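Local coordinates for protein alginate lyase A1-II' (Sphingomonas sp. A1, PDB 2CWS) that probably cleaves the polysaccharide alginate as a family 7 polysaccharide lyase, this chain being its lyase domain, at residues K16-L19 against T25-S28; Y40-T43 against M49-W52; Q110-M115 against A121-K126; V184-K189 against L196-K201. All blocks are in the same frame, centred on the assembly; numbering follows the deposited sequence.

Interaction 1 (K16-L19 against T25-S28). With SO4 (sulfate ion), chain C.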
loop_
_atom_site.group_PDB
_atom_site.type_symbol
_atom_site.label_atom_id
_atom_site.label_comp_id
_atom_site.label_asym_id
_atom_site.label_seq_id
_atom_site.Cartn_x
_atom_site.Cartn_y
_atom_site.Cartn_z
ATOM N N LYS A 16 1.923 -0.834 -11.072
ATOM C CA LYS A 16 2.803 0.253 -11.523
ATOM C C LYS A 16 3.466 0.824 -10.280
ATOM O O LYS A 16 2.982 0.619 -9.145
ATOM C CB LYS A 16 2.075 1.326 -12.334
ATOM C CG LYS A 16 1.064 2.128 -11.549
ATOM C CD LYS A 16 0.441 3.231 -12.418
ATOM C CE LYS A 16 -0.628 4.003 -11.666
ATOM N NZ LYS A 16 -1.081 5.165 -12.457
ATOM N N LEU A 17 4.579 1.533 -10.444
ATOM C CA LEU A 17 5.331 2.069 -9.344
ATOM C C LEU A 17 5.296 3.588 -9.348
ATOM O O LEU A 17 5.544 4.210 -10.389
ATOM C CB LEU A 17 6.810 1.605 -9.469
ATOM C CG LEU A 17 7.815 2.179 -8.439
ATOM C CD1 LEU A 17 7.511 1.753 -7.013
ATOM C CD2 LEU A 17 9.205 1.741 -8.864
ATOM N N GLN A 18 5.009 4.166 -8.195
ATOM C CA GLN A 18 4.978 5.611 -7.981
ATOM C C GLN A 18 6.202 6.003 -7.170
ATOM O O GLN A 18 6.455 5.394 -6.110
ATOM C CB GLN A 18 3.649 5.979 -7.275
ATOM C CG GLN A 18 2.463 5.642 -8.143
ATOM C CD GLN A 18 1.140 5.758 -7.452
ATOM O OE1 GLN A 18 1.066 5.416 -6.246
ATOM N NE2 GLN A 18 0.118 6.171 -8.170
ATOM N N LEU A 19 6.925 7.004 -7.659
ATOM C CA LEU A 19 8.216 7.401 -7.077
ATOM C C LEU A 19 8.169 8.695 -6.314
ATOM O O LEU A 19 7.302 9.540 -6.538
ATOM C CB LEU A 19 9.245 7.527 -8.229
ATOM C CG LEU A 19 9.540 6.207 -8.943
ATOM C CD1 LEU A 19 10.425 6.538 -10.182
ATOM C CD2 LEU A 19 10.196 5.203 -8.052
ATOM N N THR A 25 7.372 10.594 -10.666
ATOM C CA THR A 25 7.341 9.723 -11.852
ATOM C C THR A 25 6.709 8.377 -11.563
ATOM O O THR A 25 6.864 7.855 -10.459
ATOM C CB THR A 25 8.814 9.557 -12.304
ATOM O OG1 THR A 25 9.334 10.858 -12.624
ATOM C CG2 THR A 25 8.942 8.661 -13.545
ATOM N N GLU A 26 6.014 7.848 -12.557
ATOM C CA GLU A 26 5.493 6.537 -12.466
ATOM C C GLU A 26 6.187 5.613 -13.466
ATOM O O GLU A 26 6.464 6.029 -14.608
ATOM C CB GLU A 26 3.979 6.475 -12.780
ATOM C CG GLU A 26 3.186 7.277 -11.732
ATOM C CD GLU A 26 1.693 7.082 -11.895
ATOM O OE1 GLU A 26 0.942 7.286 -10.943
ATOM O OE2 GLU A 26 1.223 6.645 -12.972
ATOM N N ILE A 27 6.467 4.395 -13.036
ATOM C CA ILE A 27 7.084 3.354 -13.870
ATOM C C ILE A 27 6.007 2.315 -14.184
ATOM O O ILE A 27 5.361 1.788 -13.298
ATOM C CB ILE A 27 8.274 2.677 -13.163
ATOM C CG1 ILE A 27 9.299 3.674 -12.612
ATOM C CG2 ILE A 27 8.945 1.671 -14.094
ATOM C CD1 ILE A 27 9.907 4.628 -13.663
ATOM N N SER A 28 5.857 2.046 -15.489
ATOM C CA SER A 28 4.839 1.145 -15.977
ATOM C C SER A 28 5.126 -0.309 -15.579
ATOM O O SER A 28 6.263 -0.711 -15.305
ATOM C CB SER A 28 4.777 1.203 -17.503
ATOM O OG SER A 28 5.971 0.587 -18.011
HETATM S S SO4 C . -3.785 6.753 -10.297
HETATM O O1 SO4 C . -2.924 5.754 -9.434
HETATM O O2 SO4 C . -3.409 6.592 -11.657
HETATM O O3 SO4 C . -5.140 6.559 -10.095
HETATM O O4 SO4 C . -3.350 8.025 -9.694
#

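Interaction 2 (Y40-T43 against M49-W52)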
loop_
_atom_site.group_PDB
_atom_site.type_symbol
_atom_site.label_atom_id
_atom_site.label_comp_id
_atom_site.label_asym_id
_atom_site.label_seq_id
_atom_site.Cartn_x
_atom_site.Cartn_y
_atom_site.Cartn_z
ATOM N N TYR A 40 15.370 4.430 -5.634
ATOM C CA TYR A 40 14.085 4.348 -4.951
ATOM C C TYR A 40 13.502 2.925 -4.865
ATOM O O TYR A 40 12.550 2.702 -4.151
ATOM C CB TYR A 40 13.058 5.186 -5.703
ATOM C CG TYR A 40 13.511 6.629 -5.870
ATOM C CD1 TYR A 40 13.720 7.465 -4.804
ATOM C CD2 TYR A 40 13.676 7.148 -7.193
ATOM C CE1 TYR A 40 14.134 8.802 -4.971
ATOM C CE2 TYR A 40 14.061 8.468 -7.347
ATOM C CZ TYR A 40 14.272 9.281 -6.235
ATOM O OH TYR A 40 14.661 10.594 -6.446
ATOM N N PHE A 41 14.060 2.018 -5.660
ATOM C CA PHE A 41 13.412 0.735 -5.899
ATOM C C PHE A 41 14.465 -0.242 -6.432
ATOM O O PHE A 41 14.935 -0.043 -7.568
ATOM C CB PHE A 41 12.306 0.948 -6.912
ATOM C CG PHE A 41 11.539 -0.301 -7.275
ATOM C CD1 PHE A 41 10.499 -0.736 -6.458
ATOM C CD2 PHE A 41 11.837 -1.011 -8.448
ATOM C CE1 PHE A 41 9.743 -1.849 -6.806
ATOM C CE2 PHE A 41 11.066 -2.123 -8.802
ATOM C CZ PHE A 41 10.011 -2.540 -7.992
ATOM N N TYR A 42 14.810 -1.242 -5.631
ATOM C CA TYR A 42 15.925 -2.087 -6.048
ATOM C C TYR A 42 15.830 -3.417 -5.300
ATOM O O TYR A 42 15.113 -3.556 -4.331
ATOM C CB TYR A 42 17.261 -1.404 -5.754
ATOM C CG TYR A 42 17.502 -1.047 -4.300
ATOM C CD1 TYR A 42 18.112 -1.928 -3.440
ATOM C CD2 TYR A 42 17.139 0.198 -3.819
ATOM C CE1 TYR A 42 18.347 -1.642 -2.111
ATOM C CE2 TYR A 42 17.400 0.551 -2.480
ATOM C CZ TYR A 42 17.993 -0.384 -1.629
ATOM O OH TYR A 42 18.311 -0.071 -0.338
ATOM N N THR A 43 16.626 -4.378 -5.795
ATOM C CA THR A 43 16.738 -5.669 -5.093
ATOM C C THR A 43 17.932 -5.586 -4.166
ATOM O O THR A 43 19.044 -5.289 -4.619
ATOM C CB THR A 43 16.944 -6.785 -6.117
ATOM O OG1 THR A 43 15.768 -6.876 -6.918
ATOM C CG2 THR A 43 17.236 -8.098 -5.389
ATOM N N MET A 49 12.576 -6.945 -2.601
ATOM C CA MET A 49 12.180 -5.735 -3.350
ATOM C C MET A 49 12.157 -4.599 -2.315
ATOM O O MET A 49 11.401 -4.658 -1.329
ATOM C CB MET A 49 10.844 -5.965 -4.004
ATOM C CG MET A 49 10.209 -4.741 -4.647
ATOM S SD MET A 49 8.852 -5.122 -5.749
ATOM C CE MET A 49 7.741 -6.010 -4.669
ATOM N N THR A 50 12.995 -3.582 -2.538
ATOM C CA THR A 50 13.325 -2.592 -1.528
ATOM C C THR A 50 12.909 -1.223 -2.041
ATOM O O THR A 50 13.288 -0.825 -3.152
ATOM C CB THR A 50 14.831 -2.672 -1.245
ATOM O OG1 THR A 50 15.182 -3.984 -0.874
ATOM C CG2 THR A 50 15.171 -1.749 -0.035
ATOM N N PHE A 51 12.170 -0.509 -1.200
ATOM C CA PHE A 51 11.590 0.798 -1.529
ATOM C C PHE A 51 12.236 1.841 -0.639
ATOM O O PHE A 51 12.142 1.728 0.611
ATOM C CB PHE A 51 10.086 0.806 -1.227
ATOM C CG PHE A 51 9.287 -0.248 -1.988
ATOM C CD1 PHE A 51 8.654 0.095 -3.185
ATOM C CD2 PHE A 51 9.157 -1.528 -1.489
ATOM C CE1 PHE A 51 7.872 -0.834 -3.839
ATOM C CE2 PHE A 51 8.387 -2.467 -2.164
ATOM C CZ PHE A 51 7.721 -2.118 -3.336
ATOM N N TRP A 52 12.877 2.850 -1.237
ATOM C CA TRP A 52 13.514 3.926 -0.478
ATOM C C TRP A 52 12.873 5.259 -0.875
ATOM O O TRP A 52 12.671 5.509 -2.076
ATOM C CB TRP A 52 15.062 3.950 -0.750
ATOM C CG TRP A 52 15.663 5.161 -0.072
ATOM C CD1 TRP A 52 15.948 5.239 1.282
ATOM C CD2 TRP A 52 16.007 6.444 -0.609
ATOM N NE1 TRP A 52 16.451 6.469 1.585
ATOM C CE2 TRP A 52 16.500 7.246 0.418
ATOM C CE3 TRP A 52 15.959 6.971 -1.943
ATOM C CZ2 TRP A 52 16.936 8.559 0.259
ATOM C CZ3 TRP A 52 16.395 8.282 -2.113
ATOM C CH2 TRP A 52 16.885 9.054 -1.029
#

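Interaction 3 (Q110-M115 against A121-K126). With SO4 (sulfate ion), chain B.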
loop_
_atom_site.group_PDB
_atom_site.type_symbol
_atom_site.label_atom_id
_atom_site.label_comp_id
_atom_site.label_asym_id
_atom_site.label_seq_id
_atom_site.Cartn_x
_atom_site.Cartn_y
_atom_site.Cartn_z
ATOM N N GLN A 110 -1.920 -0.570 1.418
ATOM C CA GLN A 110 -3.238 0.095 1.444
ATOM C C GLN A 110 -4.241 -0.705 0.634
ATOM O O GLN A 110 -3.903 -1.457 -0.285
ATOM C CB GLN A 110 -3.229 1.529 0.828
ATOM C CG GLN A 110 -2.094 2.399 1.323
ATOM C CD GLN A 110 -2.308 3.832 0.913
ATOM O OE1 GLN A 110 -3.395 4.394 1.162
ATOM N NE2 GLN A 110 -1.291 4.435 0.317
ATOM N N ILE A 111 -5.518 -0.433 0.940
ATOM C CA ILE A 111 -6.587 -0.505 -0.055
ATOM C C ILE A 111 -7.013 0.948 -0.258
ATOM O O ILE A 111 -7.398 1.587 0.728
ATOM C CB ILE A 111 -7.797 -1.362 0.367
ATOM C CG1 ILE A 111 -7.401 -2.813 0.569
ATOM C CG2 ILE A 111 -8.889 -1.212 -0.696
ATOM C CD1 ILE A 111 -8.576 -3.637 1.073
ATOM N N HIS A 112 -6.988 1.420 -1.504
ATOM C CA HIS A 112 -7.372 2.783 -1.756
ATOM C C HIS A 112 -8.675 2.829 -2.551
ATOM O O HIS A 112 -8.849 2.043 -3.524
ATOM C CB HIS A 112 -6.238 3.451 -2.570
ATOM C CG HIS A 112 -6.207 4.922 -2.354
ATOM N ND1 HIS A 112 -7.154 5.811 -2.817
ATOM C CD2 HIS A 112 -5.312 5.653 -1.667
ATOM C CE1 HIS A 112 -6.821 7.040 -2.442
ATOM N NE2 HIS A 112 -5.685 6.994 -1.732
ATOM N N GLY A 113 -9.591 3.722 -2.148
ATOM C CA GLY A 113 -10.751 3.959 -2.957
ATOM C C GLY A 113 -10.449 4.789 -4.184
ATOM O O GLY A 113 -9.466 5.521 -4.255
ATOM N N ILE A 114 -11.376 4.697 -5.149
ATOM C CA ILE A 114 -11.271 5.516 -6.377
ATOM C C ILE A 114 -12.690 5.601 -6.934
ATOM O O ILE A 114 -13.499 4.668 -6.770
ATOM C CB ILE A 114 -10.291 4.873 -7.384
ATOM C CG1 ILE A 114 -10.047 5.793 -8.613
ATOM C CG2 ILE A 114 -10.711 3.469 -7.787
ATOM C CD1 ILE A 114 -8.852 5.303 -9.422
ATOM N N MET A 115 -12.999 6.719 -7.564
ATOM C CA MET A 115 -14.342 6.798 -8.215
ATOM C C MET A 115 -14.368 5.934 -9.439
ATOM O O MET A 115 -13.353 5.586 -10.021
ATOM C CB MET A 115 -14.677 8.236 -8.583
ATOM C CG MET A 115 -14.496 9.285 -7.517
ATOM S SD MET A 115 -15.597 8.961 -6.111
ATOM C CE MET A 115 -17.169 9.319 -6.880
ATOM N N ALA A 121 -10.538 9.227 -4.499
ATOM C CA ALA A 121 -11.455 8.961 -3.356
ATOM C C ALA A 121 -10.596 8.554 -2.191
ATOM O O ALA A 121 -9.359 8.400 -2.342
ATOM C CB ALA A 121 -12.479 7.948 -3.769
ATOM N N PRO A 122 -11.139 8.441 -0.981
ATOM C CA PRO A 122 -10.273 8.190 0.173
ATOM C C PRO A 122 -9.640 6.816 0.194
ATOM O O PRO A 122 -10.184 5.872 -0.371
ATOM C CB PRO A 122 -11.240 8.332 1.389
ATOM C CG PRO A 122 -12.359 9.202 0.828
ATOM C CD PRO A 122 -12.536 8.722 -0.582
ATOM N N PRO A 123 -8.568 6.748 0.965
ATOM C CA PRO A 123 -8.067 5.384 1.316
ATOM C C PRO A 123 -9.162 4.696 2.112
ATOM O O PRO A 123 -9.912 5.349 2.821
ATOM C CB PRO A 123 -6.851 5.625 2.171
ATOM C CG PRO A 123 -6.846 7.071 2.495
ATOM C CD PRO A 123 -7.826 7.816 1.634
ATOM N N LEU A 124 -9.173 3.366 1.977
ATOM C CA LEU A 124 -10.019 2.534 2.843
ATOM C C LEU A 124 -9.221 1.855 3.958
ATOM O O LEU A 124 -9.593 1.949 5.121
ATOM C CB LEU A 124 -10.727 1.460 2.003
ATOM C CG LEU A 124 -11.561 0.448 2.850
ATOM C CD1 LEU A 124 -12.749 1.164 3.522
ATOM C CD2 LEU A 124 -12.014 -0.710 1.977
ATOM N N VAL A 125 -8.135 1.168 3.611
ATOM C CA VAL A 125 -7.272 0.515 4.608
ATOM C C VAL A 125 -5.882 1.100 4.473
ATOM O O VAL A 125 -5.360 1.164 3.355
ATOM C CB VAL A 125 -7.226 -1.009 4.437
ATOM C CG1 VAL A 125 -6.285 -1.625 5.485
ATOM C CG2 VAL A 125 -8.643 -1.609 4.491
ATOM N N LYS A 126 -5.276 1.456 5.584
ATOM C CA LYS A 126 -3.888 1.892 5.643
ATOM C C LYS A 126 -3.138 1.086 6.669
ATOM O O LYS A 126 -3.531 1.062 7.850
ATOM C CB LYS A 126 -3.781 3.387 6.026
ATOM C CG LYS A 126 -4.581 4.283 5.064
ATOM C CD LYS A 126 -4.853 5.686 5.662
ATOM C CE LYS A 126 -5.971 5.567 6.740
ATOM N NZ LYS A 126 -6.252 6.931 7.299
HETATM S S SO4 B . -2.989 8.850 -0.393
HETATM O O1 SO4 B . -2.401 7.439 -0.791
HETATM O O2 SO4 B . -4.387 8.974 -0.743
HETATM O O3 SO4 B . -2.890 9.041 1.006
HETATM O O4 SO4 B . -2.249 9.890 -1.099
#

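Interaction 4 (V184-K189 against L196-K201)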
loop_
_atom_site.group_PDB
_atom_site.type_symbol
_atom_site.label_atom_id
_atom_site.label_comp_id
_atom_site.label_asym_id
_atom_site.label_seq_id
_atom_site.Cartn_x
_atom_site.Cartn_y
_atom_site.Cartn_z
ATOM N N VAL A 184 -13.579 -5.220 9.906
ATOM C CA VAL A 184 -14.404 -4.001 9.928
ATOM C C VAL A 184 -15.394 -4.062 8.774
ATOM O O VAL A 184 -14.988 -4.211 7.621
ATOM C CB VAL A 184 -13.529 -2.750 9.799
ATOM C CG1 VAL A 184 -14.397 -1.476 9.765
ATOM C CG2 VAL A 184 -12.494 -2.662 10.925
ATOM N N ASP A 185 -16.689 -3.933 9.072
ATOM C CA ASP A 185 -17.716 -3.974 8.031
ATOM C C ASP A 185 -17.897 -2.542 7.513
ATOM O O ASP A 185 -18.667 -1.777 8.016
ATOM C CB ASP A 185 -18.978 -4.608 8.589
ATOM C CG ASP A 185 -20.086 -4.666 7.557
ATOM O OD1 ASP A 185 -19.884 -4.212 6.427
ATOM O OD2 ASP A 185 -21.156 -5.224 7.948
ATOM N N PHE A 186 -17.129 -2.199 6.472
ATOM C CA PHE A 186 -17.122 -0.829 6.009
ATOM C C PHE A 186 -18.385 -0.496 5.228
ATOM O O PHE A 186 -18.954 0.572 5.458
ATOM C CB PHE A 186 -15.818 -0.488 5.227
ATOM C CG PHE A 186 -15.564 -1.294 3.959
ATOM C CD1 PHE A 186 -15.924 -0.794 2.722
ATOM C CD2 PHE A 186 -14.908 -2.531 4.023
ATOM C CE1 PHE A 186 -15.656 -1.485 1.558
ATOM C CE2 PHE A 186 -14.671 -3.237 2.870
ATOM C CZ PHE A 186 -15.008 -2.720 1.614
ATOM N N VAL A 187 -18.882 -1.389 4.364
ATOM C CA VAL A 187 -20.162 -1.067 3.756
ATOM C C VAL A 187 -21.270 -0.961 4.808
ATOM O O VAL A 187 -22.187 -0.134 4.633
ATOM C CB VAL A 187 -20.463 -2.127 2.663
ATOM C CG1 VAL A 187 -21.917 -2.171 2.287
ATOM C CG2 VAL A 187 -19.555 -1.892 1.433
ATOM N N GLY A 188 -21.195 -1.765 5.880
ATOM C CA GLY A 188 -22.196 -1.655 6.937
ATOM C C GLY A 188 -22.096 -0.333 7.664
ATOM O O GLY A 188 -23.117 0.147 8.228
ATOM N N LYS A 189 -20.934 0.292 7.722
ATOM C CA LYS A 189 -20.796 1.632 8.325
ATOM C C LYS A 189 -21.336 2.715 7.420
ATOM O O LYS A 189 -22.037 3.615 7.908
ATOM C CB LYS A 189 -19.339 1.920 8.648
ATOM C CG LYS A 189 -19.109 3.271 9.298
ATOM C CD LYS A 189 -19.844 3.487 10.607
ATOM C CE LYS A 189 -19.472 4.807 11.280
ATOM N NZ LYS A 189 -20.328 4.786 12.581
ATOM N N LEU A 196 -17.892 3.424 -4.668
ATOM C CA LEU A 196 -16.472 3.545 -4.973
ATOM C C LEU A 196 -15.976 2.197 -5.463
ATOM O O LEU A 196 -16.533 1.150 -5.162
ATOM C CB LEU A 196 -15.701 4.001 -3.738
ATOM C CG LEU A 196 -16.101 5.371 -3.236
ATOM C CD1 LEU A 196 -15.277 5.661 -1.971
ATOM C CD2 LEU A 196 -15.855 6.470 -4.266
ATOM N N LYS A 197 -14.850 2.255 -6.194
ATOM C CA LYS A 197 -14.049 1.079 -6.519
ATOM C C LYS A 197 -12.752 1.179 -5.747
ATOM O O LYS A 197 -12.522 2.132 -4.980
ATOM C CB LYS A 197 -13.781 1.037 -8.021
ATOM C CG LYS A 197 -15.098 1.185 -8.806
ATOM C CD LYS A 197 -15.960 -0.054 -8.729
ATOM C CE LYS A 197 -15.427 -1.233 -9.498
ATOM N NZ LYS A 197 -15.529 -1.230 -11.000
ATOM N N TYR A 198 -11.890 0.161 -5.893
ATOM C CA TYR A 198 -10.741 -0.024 -5.007
ATOM C C TYR A 198 -9.567 -0.605 -5.752
ATOM O O TYR A 198 -9.722 -1.312 -6.767
ATOM C CB TYR A 198 -11.069 -1.042 -3.828
ATOM C CG TYR A 198 -12.318 -0.578 -3.090
ATOM C CD1 TYR A 198 -12.180 0.389 -2.077
ATOM C CD2 TYR A 198 -13.591 -0.998 -3.452
ATOM C CE1 TYR A 198 -13.310 0.865 -1.414
ATOM C CE2 TYR A 198 -14.716 -0.505 -2.836
ATOM C CZ TYR A 198 -14.590 0.421 -1.827
ATOM O OH TYR A 198 -15.664 0.941 -1.167
ATOM N N TYR A 199 -8.377 -0.343 -5.240
ATOM C CA TYR A 199 -7.162 -0.987 -5.707
ATOM C C TYR A 199 -6.207 -1.128 -4.521
ATOM O O TYR A 199 -6.224 -0.330 -3.564
ATOM C CB TYR A 199 -6.508 -0.207 -6.857
ATOM C CG TYR A 199 -6.128 1.209 -6.549
ATOM C CD1 TYR A 199 -7.013 2.246 -6.852
ATOM C CD2 TYR A 199 -4.929 1.559 -5.957
ATOM C CE1 TYR A 199 -6.709 3.560 -6.589
ATOM C CE2 TYR A 199 -4.605 2.855 -5.671
ATOM C CZ TYR A 199 -5.502 3.880 -5.968
ATOM O OH TYR A 199 -5.155 5.174 -5.690
ATOM N N PHE A 200 -5.371 -2.166 -4.586
ATOM C CA PHE A 200 -4.349 -2.371 -3.571
ATOM C C PHE A 200 -3.137 -1.487 -3.825
ATOM O O PHE A 200 -2.842 -1.098 -4.971
ATOM C CB PHE A 200 -3.908 -3.829 -3.547
ATOM C CG PHE A 200 -4.935 -4.803 -2.986
ATOM C CD1 PHE A 200 -5.517 -5.793 -3.753
ATOM C CD2 PHE A 200 -5.275 -4.708 -1.636
ATOM C CE1 PHE A 200 -6.404 -6.686 -3.200
ATOM C CE2 PHE A 200 -6.176 -5.632 -1.093
ATOM C CZ PHE A 200 -6.743 -6.610 -1.848
ATOM N N LYS A 201 -2.371 -1.224 -2.745
ATOM C CA LYS A 201 -1.065 -0.594 -2.844
ATOM C C LYS A 201 -0.130 -1.290 -1.873
ATOM O O LYS A 201 -0.579 -1.805 -0.824
ATOM C CB LYS A 201 -1.095 0.915 -2.472
ATOM C CG LYS A 201 -2.167 1.702 -3.202
ATOM C CD LYS A 201 -1.902 3.208 -3.154
ATOM C CE LYS A 201 -0.953 3.616 -4.292
ATOM N NZ LYS A 201 -0.485 5.015 -4.101
#

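Interaction 1 (K16-L19 against T25-S28)
Glu26 reaches across the hairpin to two side chains at once, Lys16 and Gln18. Lys16 makes the salt bridge, its NZ sitting 2.8 Å from Glu26 OE2 on the syn side of the carboxylate, with only a weak bond to OE1. That second oxygen is taken by the amide: Gln18 NE2 donates to Glu26 OE1 over 3.1 Å, nearly straight at 165°. OE1 lies in the plane of the Gln18 amide, yet the nitrogen approaches from above the carboxylate plane, in keeping with the 38° between the two planes. Lys16 gets there with its CG wedged between backbone N and carbonyl carbon (chi1 67°) and the rest of the chain fully extended, which also lets NZ donate to sulfate O2 at 2.8 Å.

Behind this polar row the strands are stitched by Leu17 and Ile27, a hydrogen-bonded antiparallel pair with Ile27 N 2.8 Å from Leu17 O, and then by Leu19 N to Thr25 O at 2.9 Å. On the face of Leu17 and Ile27 the two CB atoms are 4.1 Å apart, Leu19 CD1 comes in from beyond the strand to 3.9 Å from Ile27 CG1, and Leu32 of helix 29-33 packs on both Leu17 and Ile27. On the polar face Lys201 NZ holds Gln18 OE1, fixing which way the amide is flipped, and Arg71 shares the sulfate. The carboxylate of Glu26 would offset part of the basic charge here, while Lys16 and Arg71 together still hold an anion, probably picked up from the crystallisation liquor.

Interaction 2 (Y40-T43 against M49-W52)
A beta hairpin at the edge of the seven-stranded antiparallel sheet brings Tyr42 and Thr50 together as a hydrogen-bonded pair. Tyr42 N lies 2.9 Å from Thr50 O, and Thr50 N returns the bond to Tyr42 O at 2.8 Å. Two residues further along, past the non-hydrogen-bonded pair Phe41-Phe51, Trp52 N donates to Tyr40 O from above, 54° out of the carbonyl plane.

Tyr42 lays its ring over Thr50. With chi1 at 59°, CG sits between the backbone N and the carbonyl carbon, and this swings the ring back across the neighbouring strand. Thr50 CB then stands 3.9 Å from the Tyr42 ring centroid, a CH-pi contact over the face, while Thr50 CG2 comes within 3.5 Å of Tyr42 CZ. The hydroxyl of Thr50 is hydrogen-bonded to Ala48 O. Replacing the tyrosine by an alanine would probably uncover the Thr50 methyl and open a gap where the ring now lies.

The other face carries Phe41, Phe51 and Met49. Phe41 points its edge at Phe51 in an offset edge-to-face pair, planes 66° apart, with the two CE1 atoms of Phe41 and Phe51 3.7 Å from each other. Met49 SD adds a Met-aromatic contact, meeting Phe41 CE1 obliquely at 3.6 Å. At the end of the pairing, Tyr40 and Trp52 meet rim to rim, CD1 of Tyr40 lying 3.7 Å from CE3 of Trp52.

Strand 215-228 pairs with 49-54 on its far side from 41-43, Pro6 of helix 6-9 packs on Phe41 and Met49, and Leu70 of strand 67-72, from the other sheet, touches Met49 and Phe51.

Interaction 3 (Q110-M115 against A121-K126)
The antiparallel pairing slips by one residue at Ile111, whose carbonyl accepts from both Leu124 N (2.8 Å from Ile111 O) and Val125 N, a classic beta bulge. Beyond it Gly113 N picks up Pro122 O at 2.9 Å. Ile111 packs on both bulge residues, CG2 against Leu124 CD2 and CD1 against Val125 CG2.

His112 carries the side-chain story. Its ND1 donates to Gly113 O at 2.7 Å, in the ring plane and on a lone pair of that carbonyl, which fixes the ring's rotation and aims NE2 outward. NE2 then meets sulfate O2 at 2.6 Å, almost straight at 177°. The Pro122-Pro123 peptide lies over one face of the imidazole, with His112 CE1 3.8 Å from Pro123 N, and the Tyr199 ring meets it with nearly parallel planes.

Gln110, Ile111 and His112 spell the Q-I-H signature of family 7 lyases, which in relatives lines the alginate-binding groove, so the sulfate probably marks an anion site there. Arg67 and Tyr205 also hold the sulfate, whereas Gln110 NE2 reaches its O1 only weakly, at 3.4 Å, and has its stronger partner in Glu69. A leucine in place of His112 would probably leave both the sulfate oxygen and Gly113 O without their donor.

Gln110 runs alongside Pro123, its OE1 3.8 Å from Pro123 CB. Lys126 turns away at its end to a salt bridge with Asp148.

Interaction 4 (V184-K189 against L196-K201)
Phe186, the residue that meets Tyr198, opens the short helix 186-189, which comes after edge strand 180-185. Val184 still belongs to that strand, its backbone hydrogen-bonded to that of Ala173. Asp185 then turns the chain into the helix as its N-cap: OD1 of Asp185 accepts from Gly188 N at 2.8 Å, the donor sitting 61° out of the carboxylate plane.

Phe186 leaves this first turn inward. Its chi1 of 61° sets CG between backbone N and carbonyl carbon, sending the ring toward strand 197-201. One corner does the touching: Phe186 CE1 lies 3.6 Å from Tyr198 OH and 4.0 Å from Tyr198 CZ. The hydroxyl sits at the edge of the phenylalanine ring, near its plane, and the two side chains slide past each other in opposite directions. The rings form an offset edge-to-face pair, centroids 5.9 Å apart and planes at 70°, with the edge of Phe186 turned to the face of Tyr198. Tyr198 OH is satisfied by Trp193 O, and Trp193 also meets Phe186 edge to face, while Leu124 packs on both rings.

Further on, Lys189 N closes the single turn on Asp185 O at 3.1 Å. The contact is small but buried, joining the helix that follows an edge strand of one sheet to strand 197-202 of the other. It thus lies between the two sheets of the beta-sandwich jelly roll, the fold of concanavalin-like lyases.

From the N terminus the four contacts close in series, none nesting or crossing. Interactions 1, 2 and 3 each close a beta hairpin over five intervening residues, and interaction 4 closes a loop of six between helix 186-189 and strand 197-202. The first two hairpins pack together, Leu17 CD2 lying 3.5 Å from Phe41 CG, and so join the two sheets at one end of the domain. Interaction 1 reaches interaction 4 through Gln18 and Lys201. Strands 106-114 and 197-202 are sheet neighbours, with His112 N 2.8 Å from Tyr199 O, so interactions 3 and 4 share a wall, about 23 and 28 Å from interaction 2 between centres.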